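Rho-class glutathione S-transferase (Laternula elliptica, PDB 3QAV) probably transfers glutathione to electrophilic compounds, as a glutathione S-transferase. Local coordinates at residues K26-S35 and I50-F59; T125-M133 and F188-V196. All coordinates share one frame; numbering follows the deposited sequence.

Interaction 1 (K26-S35 and I50-F59)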
loop_
_atom_site.group_PDB
_atom_site.type_symbol
_atom_site.label_atom_id
_atom_site.label_comp_id
_atom_site.label_asym_id
_atom_site.label_seq_id
_atom_site.Cartn_x
_atom_site.Cartn_y
_atom_site.Cartn_z
ATOM N N LYS A 26 -0.061 27.141 5.063
ATOM C CA LYS A 26 1.032 26.796 4.163
ATOM C C LYS A 26 1.596 25.432 4.547
ATOM O O LYS A 26 2.169 25.264 5.626
ATOM C CB LYS A 26 2.125 27.860 4.246
ATOM C CG LYS A 26 3.199 27.762 3.172
ATOM C CD LYS A 26 4.178 28.918 3.308
ATOM C CE LYS A 26 5.214 28.941 2.194
ATOM N NZ LYS A 26 6.144 30.101 2.348
ATOM N N PRO A 27 1.435 24.437 3.667
ATOM C CA PRO A 27 1.941 23.090 3.944
ATOM C C PRO A 27 3.410 23.111 4.337
ATOM O O PRO A 27 4.172 23.958 3.877
ATOM C CB PRO A 27 1.716 22.360 2.624
ATOM C CG PRO A 27 0.495 23.019 2.086
ATOM C CD PRO A 27 0.761 24.484 2.359
ATOM N N PHE A 28 3.791 22.181 5.204
ATOM C CA PHE A 28 5.173 22.051 5.643
ATOM C C PHE A 28 5.496 20.568 5.574
ATOM O O PHE A 28 4.749 19.740 6.100
ATOM C CB PHE A 28 5.347 22.556 7.076
ATOM C CG PHE A 28 6.778 22.588 7.532
ATOM C CD1 PHE A 28 7.460 21.408 7.814
ATOM C CD2 PHE A 28 7.459 23.801 7.642
ATOM C CE1 PHE A 28 8.808 21.431 8.199
ATOM C CE2 PHE A 28 8.806 23.837 8.026
ATOM C CZ PHE A 28 9.481 22.648 8.304
ATOM N N VAL A 29 6.605 20.226 4.927
ATOM C CA VAL A 29 6.963 18.824 4.795
ATOM C C VAL A 29 8.377 18.460 5.227
ATOM O O VAL A 29 9.357 19.053 4.762
ATOM C CB VAL A 29 6.749 18.355 3.341
ATOM C CG1 VAL A 29 7.409 19.322 2.385
ATOM C CG2 VAL A 29 7.315 16.960 3.150
ATOM N N TYR A 30 8.466 17.493 6.141
ATOM C CA TYR A 30 9.746 16.981 6.614
ATOM C C TYR A 30 10.005 15.794 5.700
ATOM O O TYR A 30 9.145 14.919 5.566
ATOM C CB TYR A 30 9.658 16.464 8.054
ATOM C CG TYR A 30 9.361 17.505 9.111
ATOM C CD1 TYR A 30 8.055 17.920 9.359
ATOM C CD2 TYR A 30 10.392 18.059 9.878
ATOM C CE1 TYR A 30 7.776 18.863 10.351
ATOM C CE2 TYR A 30 10.124 19.003 10.873
ATOM C CZ TYR A 30 8.814 19.398 11.104
ATOM O OH TYR A 30 8.536 20.311 12.091
ATOM N N TRP A 31 11.177 15.751 5.077
ATOM C CA TRP A 31 11.489 14.659 4.168
ATOM C C TRP A 31 12.984 14.427 4.029
ATOM O O TRP A 31 13.795 15.268 4.416
ATOM C CB TRP A 31 10.899 14.941 2.787
ATOM C CG TRP A 31 11.468 16.163 2.141
ATOM C CD1 TRP A 31 11.080 17.456 2.347
ATOM C CD2 TRP A 31 12.506 16.206 1.158
ATOM N NE1 TRP A 31 11.809 18.303 1.544
ATOM C CE2 TRP A 31 12.692 17.562 0.804
ATOM C CE3 TRP A 31 13.298 15.232 0.538
ATOM C CZ2 TRP A 31 13.636 17.968 -0.144
ATOM C CZ3 TRP A 31 14.241 15.635 -0.405
ATOM C CH2 TRP A 31 14.400 16.990 -0.737
ATOM N N GLY A 32 13.338 13.289 3.445
ATOM C CA GLY A 32 14.738 12.950 3.267
ATOM C C GLY A 32 15.085 12.540 1.850
ATOM O O GLY A 32 14.211 12.163 1.061
ATOM N N SER A 33 16.375 12.604 1.534
ATOM C CA SER A 33 16.869 12.269 0.206
ATOM C C SER A 33 16.838 10.777 -0.111
ATOM O O SER A 33 17.214 9.949 0.722
ATOM C CB SER A 33 18.299 12.800 0.038
ATOM O OG SER A 33 18.780 12.588 -1.278
ATOM N N GLY A 34 16.376 10.454 -1.322
ATOM C CA GLY A 34 16.318 9.073 -1.782
ATOM C C GLY A 34 15.043 8.292 -1.501
ATOM O O GLY A 34 14.822 7.230 -2.088
ATOM N N SER A 35 14.209 8.824 -0.609
ATOM C CA SER A 35 12.949 8.207 -0.193
ATOM C C SER A 35 11.781 8.362 -1.173
ATOM O O SER A 35 11.239 9.455 -1.336
ATOM C CB SER A 35 12.559 8.788 1.176
ATOM O OG SER A 35 11.180 8.622 1.467
ATOM N N ILE A 50 1.682 24.089 -5.549
ATOM C CA ILE A 50 1.402 24.558 -4.191
ATOM C C ILE A 50 2.675 25.039 -3.496
ATOM O O ILE A 50 3.684 24.334 -3.474
ATOM C CB ILE A 50 0.759 23.438 -3.336
ATOM C CG1 ILE A 50 -0.576 23.021 -3.957
ATOM C CG2 ILE A 50 0.566 23.912 -1.905
ATOM C CD1 ILE A 50 -1.167 21.772 -3.354
ATOM N N ASP A 51 2.627 26.240 -2.931
ATOM C CA ASP A 51 3.782 26.784 -2.231
ATOM C C ASP A 51 3.861 26.097 -0.869
ATOM O O ASP A 51 2.854 25.999 -0.165
ATOM C CB ASP A 51 3.627 28.296 -2.037
ATOM C CG ASP A 51 4.945 28.983 -1.701
ATOM O OD1 ASP A 51 4.908 30.070 -1.083
ATOM O OD2 ASP A 51 6.016 28.445 -2.066
ATOM N N TYR A 52 5.049 25.628 -0.496
ATOM C CA TYR A 52 5.219 24.941 0.784
ATOM C C TYR A 52 6.577 25.176 1.430
ATOM O O TYR A 52 7.547 25.510 0.752
ATOM C CB TYR A 52 5.032 23.430 0.608
ATOM C CG TYR A 52 6.067 22.786 -0.297
ATOM C CD1 TYR A 52 5.875 22.719 -1.673
ATOM C CD2 TYR A 52 7.251 22.268 0.225
ATOM C CE1 TYR A 52 6.829 22.152 -2.505
ATOM C CE2 TYR A 52 8.217 21.703 -0.600
ATOM C CZ TYR A 52 7.999 21.646 -1.963
ATOM O OH TYR A 52 8.946 21.075 -2.788
ATOM N N ASP A 53 6.626 25.002 2.749
ATOM C CA ASP A 53 7.860 25.128 3.510
ATOM C C ASP A 53 8.367 23.701 3.638
ATOM O O ASP A 53 7.603 22.752 3.452
ATOM C CB ASP A 53 7.599 25.691 4.908
ATOM C CG ASP A 53 7.105 27.120 4.881
ATOM O OD1 ASP A 53 7.693 27.940 4.142
ATOM O OD2 ASP A 53 6.136 27.428 5.606
ATOM N N GLU A 54 9.638 23.539 3.979
ATOM C CA GLU A 54 10.198 22.203 4.091
ATOM C C GLU A 54 11.402 22.134 5.013
ATOM O O GLU A 54 12.094 23.126 5.231
ATOM C CB GLU A 54 10.642 21.718 2.714
ATOM C CG GLU A 54 12.016 22.249 2.331
ATOM C CD GLU A 54 12.400 21.924 0.903
ATOM O OE1 GLU A 54 11.929 20.899 0.375
ATOM O OE2 GLU A 54 13.186 22.695 0.313
ATOM N N LYS A 55 11.648 20.939 5.537
ATOM C CA LYS A 55 12.793 20.677 6.393
ATOM C C LYS A 55 13.425 19.397 5.868
ATOM O O LYS A 55 12.864 18.311 6.024
ATOM C CB LYS A 55 12.364 20.494 7.848
ATOM C CG LYS A 55 13.512 20.206 8.809
ATOM C CD LYS A 55 14.578 21.281 8.738
ATOM C CE LYS A 55 15.686 21.052 9.761
ATOM N NZ LYS A 55 15.223 21.255 11.166
ATOM N N ILE A 56 14.573 19.533 5.214
ATOM C CA ILE A 56 15.286 18.387 4.672
ATOM C C ILE A 56 16.074 17.747 5.809
ATOM O O ILE A 56 17.052 18.320 6.285
ATOM C CB ILE A 56 16.267 18.817 3.559
ATOM C CG1 ILE A 56 15.496 19.513 2.427
ATOM C CG2 ILE A 56 17.009 17.603 3.031
ATOM C CD1 ILE A 56 16.342 19.876 1.212
ATOM N N ILE A 57 15.646 16.566 6.249
ATOM C CA ILE A 57 16.327 15.887 7.352
ATOM C C ILE A 57 17.473 15.014 6.880
ATOM O O ILE A 57 17.630 14.778 5.689
ATOM C CB ILE A 57 15.327 15.038 8.198
ATOM C CG1 ILE A 57 14.718 13.898 7.368
ATOM C CG2 ILE A 57 14.208 15.936 8.703
ATOM C CD1 ILE A 57 15.600 12.660 7.219
ATOM N N SER A 58 18.283 14.548 7.823
ATOM C CA SER A 58 19.419 13.693 7.495
ATOM C C SER A 58 19.210 12.275 7.984
ATOM O O SER A 58 19.189 12.024 9.190
ATOM C CB SER A 58 20.707 14.234 8.115
ATOM O OG SER A 58 21.756 13.285 7.985
ATOM N N PHE A 59 19.060 11.343 7.050
ATOM C CA PHE A 59 18.872 9.952 7.423
ATOM C C PHE A 59 20.108 9.443 8.154
ATOM O O PHE A 59 19.998 8.884 9.238
ATOM C CB PHE A 59 18.611 9.087 6.186
ATOM C CG PHE A 59 17.192 9.136 5.696
ATOM C CD1 PHE A 59 16.149 8.695 6.505
ATOM C CD2 PHE A 59 16.897 9.587 4.412
ATOM C CE1 PHE A 59 14.833 8.699 6.043
ATOM C CE2 PHE A 59 15.581 9.595 3.938
ATOM C CZ PHE A 59 14.550 9.148 4.757
HETATM O O HOH W 1 4.315 26.065 6.765
#

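Interaction 2 (T125-M133 and F188-V196)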
loop_
_atom_site.group_PDB
_atom_site.type_symbol
_atom_site.label_atom_id
_atom_site.label_comp_id
_atom_site.label_asym_id
_atom_site.label_seq_id
_atom_site.Cartn_x
_atom_site.Cartn_y
_atom_site.Cartn_z
ATOM N N THR A 125 1.767 -0.212 -8.006
ATOM C CA THR A 125 3.199 0.092 -7.946
ATOM C C THR A 125 3.897 -0.535 -6.742
ATOM O O THR A 125 5.126 -0.651 -6.730
ATOM C CB THR A 125 3.483 1.617 -7.898
ATOM O OG1 THR A 125 3.006 2.162 -6.661
ATOM C CG2 THR A 125 2.819 2.320 -9.054
ATOM N N SER A 126 3.122 -0.934 -5.735
ATOM C CA SER A 126 3.706 -1.537 -4.541
ATOM C C SER A 126 4.399 -2.857 -4.875
ATOM O O SER A 126 5.332 -3.258 -4.185
ATOM C CB SER A 126 2.639 -1.778 -3.470
ATOM O OG SER A 126 1.928 -2.976 -3.718
ATOM N N ASN A 127 3.935 -3.531 -5.924
ATOM C CA ASN A 127 4.528 -4.798 -6.364
ATOM C C ASN A 127 5.960 -4.615 -6.845
ATOM O O ASN A 127 6.731 -5.569 -6.891
ATOM C CB ASN A 127 3.728 -5.404 -7.516
ATOM C CG ASN A 127 2.419 -5.989 -7.069
ATOM O OD1 ASN A 127 2.381 -6.847 -6.188
ATOM N ND2 ASN A 127 1.328 -5.539 -7.683
ATOM N N ILE A 128 6.305 -3.395 -7.238
ATOM C CA ILE A 128 7.643 -3.116 -7.715
ATOM C C ILE A 128 8.596 -3.202 -6.542
ATOM O O ILE A 128 9.675 -3.777 -6.657
ATOM C CB ILE A 128 7.728 -1.720 -8.362
ATOM C CG1 ILE A 128 6.805 -1.671 -9.587
ATOM C CG2 ILE A 128 9.182 -1.402 -8.746
ATOM C CD1 ILE A 128 6.710 -0.298 -10.241
ATOM N N SER A 129 8.191 -2.633 -5.412
ATOM C CA SER A 129 9.011 -2.675 -4.208
ATOM C C SER A 129 9.285 -4.126 -3.835
ATOM O O SER A 129 10.424 -4.524 -3.633
ATOM C CB SER A 129 8.288 -2.002 -3.036
ATOM O OG SER A 129 8.067 -0.627 -3.275
ATOM N N THR A 130 8.224 -4.915 -3.753
ATOM C CA THR A 130 8.344 -6.311 -3.373
ATOM C C THR A 130 9.060 -7.209 -4.377
ATOM O O THR A 130 9.974 -7.943 -4.011
ATOM C CB THR A 130 6.963 -6.911 -3.086
ATOM O OG1 THR A 130 6.166 -6.858 -4.274
ATOM C CG2 THR A 130 6.269 -6.127 -1.984
ATOM N N ASN A 131 8.658 -7.152 -5.642
ATOM C CA ASN A 131 9.266 -8.016 -6.647
ATOM C C ASN A 131 10.592 -7.542 -7.230
ATOM O O ASN A 131 11.410 -8.359 -7.644
ATOM C CB ASN A 131 8.271 -8.286 -7.776
ATOM C CG ASN A 131 6.969 -8.873 -7.268
ATOM O OD1 ASN A 131 6.963 -9.669 -6.330
ATOM N ND2 ASN A 131 5.856 -8.488 -7.891
ATOM N N VAL A 132 10.819 -6.234 -7.267
ATOM C CA VAL A 132 12.072 -5.737 -7.818
ATOM C C VAL A 132 13.111 -5.373 -6.765
ATOM O O VAL A 132 14.251 -5.826 -6.841
ATOM C CB VAL A 132 11.854 -4.508 -8.717
ATOM C CG1 VAL A 132 13.175 -4.060 -9.300
ATOM C CG2 VAL A 132 10.887 -4.840 -9.829
ATOM N N MET A 133 12.730 -4.565 -5.782
ATOM C CA MET A 133 13.685 -4.156 -4.757
ATOM C C MET A 133 14.192 -5.300 -3.884
ATOM O O MET A 133 15.207 -5.160 -3.204
ATOM C CB MET A 133 13.092 -3.050 -3.879
ATOM C CG MET A 133 12.681 -1.800 -4.653
ATOM S SD MET A 133 13.841 -1.325 -5.964
ATOM C CE MET A 133 15.211 -0.630 -4.996
ATOM N N PHE A 188 4.636 5.812 -9.608
ATOM C CA PHE A 188 5.485 4.966 -10.442
ATOM C C PHE A 188 6.910 5.434 -10.695
ATOM O O PHE A 188 7.862 4.727 -10.395
ATOM C CB PHE A 188 4.787 4.736 -11.786
ATOM C CG PHE A 188 5.509 3.784 -12.690
ATOM C CD1 PHE A 188 5.748 2.472 -12.293
ATOM C CD2 PHE A 188 5.933 4.191 -13.949
ATOM C CE1 PHE A 188 6.399 1.578 -13.139
ATOM C CE2 PHE A 188 6.585 3.301 -14.802
ATOM C CZ PHE A 188 6.817 1.997 -14.395
ATOM N N PHE A 189 7.050 6.628 -11.255
ATOM C CA PHE A 189 8.359 7.163 -11.594
ATOM C C PHE A 189 9.445 7.062 -10.523
ATOM O O PHE A 189 10.544 6.582 -10.799
ATOM C CB PHE A 189 8.232 8.615 -12.037
ATOM C CG PHE A 189 9.545 9.257 -12.321
ATOM C CD1 PHE A 189 10.224 8.980 -13.502
ATOM C CD2 PHE A 189 10.135 10.096 -11.378
ATOM C CE1 PHE A 189 11.476 9.531 -13.739
ATOM C CE2 PHE A 189 11.376 10.644 -11.605
ATOM C CZ PHE A 189 12.052 10.363 -12.787
ATOM N N PRO A 190 9.173 7.538 -9.298
ATOM C CA PRO A 190 10.217 7.438 -8.272
ATOM C C PRO A 190 10.810 6.034 -8.185
ATOM O O PRO A 190 12.013 5.857 -7.968
ATOM C CB PRO A 190 9.482 7.839 -7.001
ATOM C CG PRO A 190 8.532 8.895 -7.510
ATOM C CD PRO A 190 7.993 8.260 -8.785
ATOM N N MET A 191 9.957 5.033 -8.350
ATOM C CA MET A 191 10.413 3.658 -8.281
ATOM C C MET A 191 11.305 3.332 -9.469
ATOM O O MET A 191 12.286 2.603 -9.335
ATOM C CB MET A 191 9.214 2.716 -8.206
ATOM C CG MET A 191 8.446 2.884 -6.901
ATOM S SD MET A 191 7.080 1.745 -6.742
ATOM C CE MET A 191 7.835 0.452 -5.801
ATOM N N VAL A 192 10.969 3.878 -10.635
ATOM C CA VAL A 192 11.791 3.646 -11.822
ATOM C C VAL A 192 13.129 4.396 -11.693
ATOM O O VAL A 192 14.185 3.853 -12.022
ATOM C CB VAL A 192 11.065 4.088 -13.110
ATOM C CG1 VAL A 192 11.980 3.886 -14.321
ATOM C CG2 VAL A 192 9.791 3.262 -13.296
ATOM N N ALA A 193 13.085 5.634 -11.202
ATOM C CA ALA A 193 14.302 6.437 -11.024
ATOM C C ALA A 193 15.260 5.723 -10.069
ATOM O O ALA A 193 16.484 5.731 -10.261
ATOM C CB ALA A 193 13.948 7.812 -10.471
ATOM N N LEU A 194 14.692 5.108 -9.038
ATOM C CA LEU A 194 15.469 4.369 -8.048
ATOM C C LEU A 194 16.128 3.174 -8.737
ATOM O O LEU A 194 17.293 2.875 -8.503
ATOM C CB LEU A 194 14.547 3.881 -6.927
ATOM C CG LEU A 194 15.174 3.193 -5.712
ATOM C CD1 LEU A 194 15.969 4.198 -4.897
ATOM C CD2 LEU A 194 14.077 2.589 -4.853
ATOM N N ILE A 195 15.365 2.497 -9.591
ATOM C CA ILE A 195 15.870 1.338 -10.326
ATOM C C ILE A 195 17.071 1.754 -11.171
ATOM O O ILE A 195 18.120 1.113 -11.127
ATOM C CB ILE A 195 14.764 0.738 -11.241
ATOM C CG1 ILE A 195 13.691 0.066 -10.378
ATOM C CG2 ILE A 195 15.361 -0.267 -12.222
ATOM C CD1 ILE A 195 12.463 -0.389 -11.152
ATOM N N VAL A 196 16.913 2.826 -11.940
ATOM C CA VAL A 196 17.998 3.326 -12.774
ATOM C C VAL A 196 19.172 3.732 -11.884
ATOM O O VAL A 196 20.328 3.480 -12.218
ATOM C CB VAL A 196 17.550 4.553 -13.603
ATOM C CG1 VAL A 196 18.744 5.161 -14.328
ATOM C CG2 VAL A 196 16.480 4.143 -14.606
#

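Interaction 1 (K26-S35 and I50-F59)
Parallel strand pairing joins F28-W31 to D53-I56 at one edge of the N-terminal domain's sheet, the two short axes running 15° apart. Five backbone bonds carry the register, from D53 N to P27 O (2.9 Å) at the start to I57 N to W31 O at the end. Paired side chains share a face. With helix 36-47 as the connection, the strands make the beta-alpha-beta unit that opens the thioredoxin-like domain of glutathione S-transferases; W31 and Y52 both touch L42 of that helix.

W31 takes the crowded position between its backbone N and carbonyl carbon (chi1 63°), turning the indole across to the neighbouring strand. There NE1 donates to E54 OE1 at 2.8 Å, with the oxygen close to the indole plane but the nitrogen above the carboxylate plane, 36° out of it. I56 CG1 lies 3.5 Å from W31 CZ2. On the other face, K55 CB meets the edge of the F28 ring at CZ (3.6 Å), while F28 CE1 sits over the centre of the Y30 ring. F59 CE2 lies 3.5 Å from G32 CA, where a side chain would clash, ahead of S35, the glutathione-site residue that N-caps helix 36-47. The extended K26 chain brings NZ to D53 OD1, a weak bond of 3.2 Å within a salt bridge; D53 OD2 takes a water that also donates to K26 O.

Interaction 2 (T125-M133 and F188-V196)
M191 reaches across from helix 183-197 to I128 and T125 of segment 125-133, inside the all-helical C-terminal domain of the glutathione S-transferase fold. The local axes of 126-131 and 188-196 run 26° apart and approach to 10.2 Å, a separation that side chains bridge. M191 CG lies anti to the carbonyl carbon (chi1 -67°); the chain stays extended through SD (chi2 -177°) and then bends at chi3, which turns CE toward I128. SD is 3.8 Å from T125 CB, the firmer evidence for the approach; CE is modelled 3.4 Å from I128 CB and 3.7 Å from I128 CG2, but its precise placing is doubtful. The side chains of I128 and M191 pass each other at a slant. I128 meets F188 at about a right angle instead, its CD1 coming to the ring edge near the plane, 3.5 Å from CE1. T125 CG2 also lies near that ring's edge, and V192 CG2 of the same helix covers part of one face; W165 of helix 148-172 stacks with F188 and touches T125 and I128. The other branch of I128, CG2, faces I195 CD1 at 4.2 Å, and V132 CG1 reaches the same methyl. Replacing I128 by an alanine keeps CB but removes CG1, CD1 and CG2, and would probably open a gap between the F188 edge and I195 and strip the CG2 side from the M191 methyl's packing. Further along, M133 bends at chi2 and chi3 to bring its terminal methyl toward L194, where CE and CD2 are 3.4 Å apart, closer than usual for two carbons.

From the N terminus, segment 26-35 leads into helix 36-47, and the chain returns at 50-59, so interaction 1 closes a short, largely helical loop of 14 residues within the N-terminal domain. Only later does the chain reach 125-133; after 54 more residues, mostly helical, 188-196 closes interaction 2 in the C-terminal domain. The loops are thus in series, neither nesting nor crossing. Although their centres lie about 21 Å apart, the contacts touch where G34 O is 4.3 Å from L194 CD1. Helix 36-47 also bridges them: its L42 meets W31, while W39 touches P190 and A193. S35, a glutathione-site residue (no ligand is bound to this chain), lies close by, its side chain about 8 Å from that of L194.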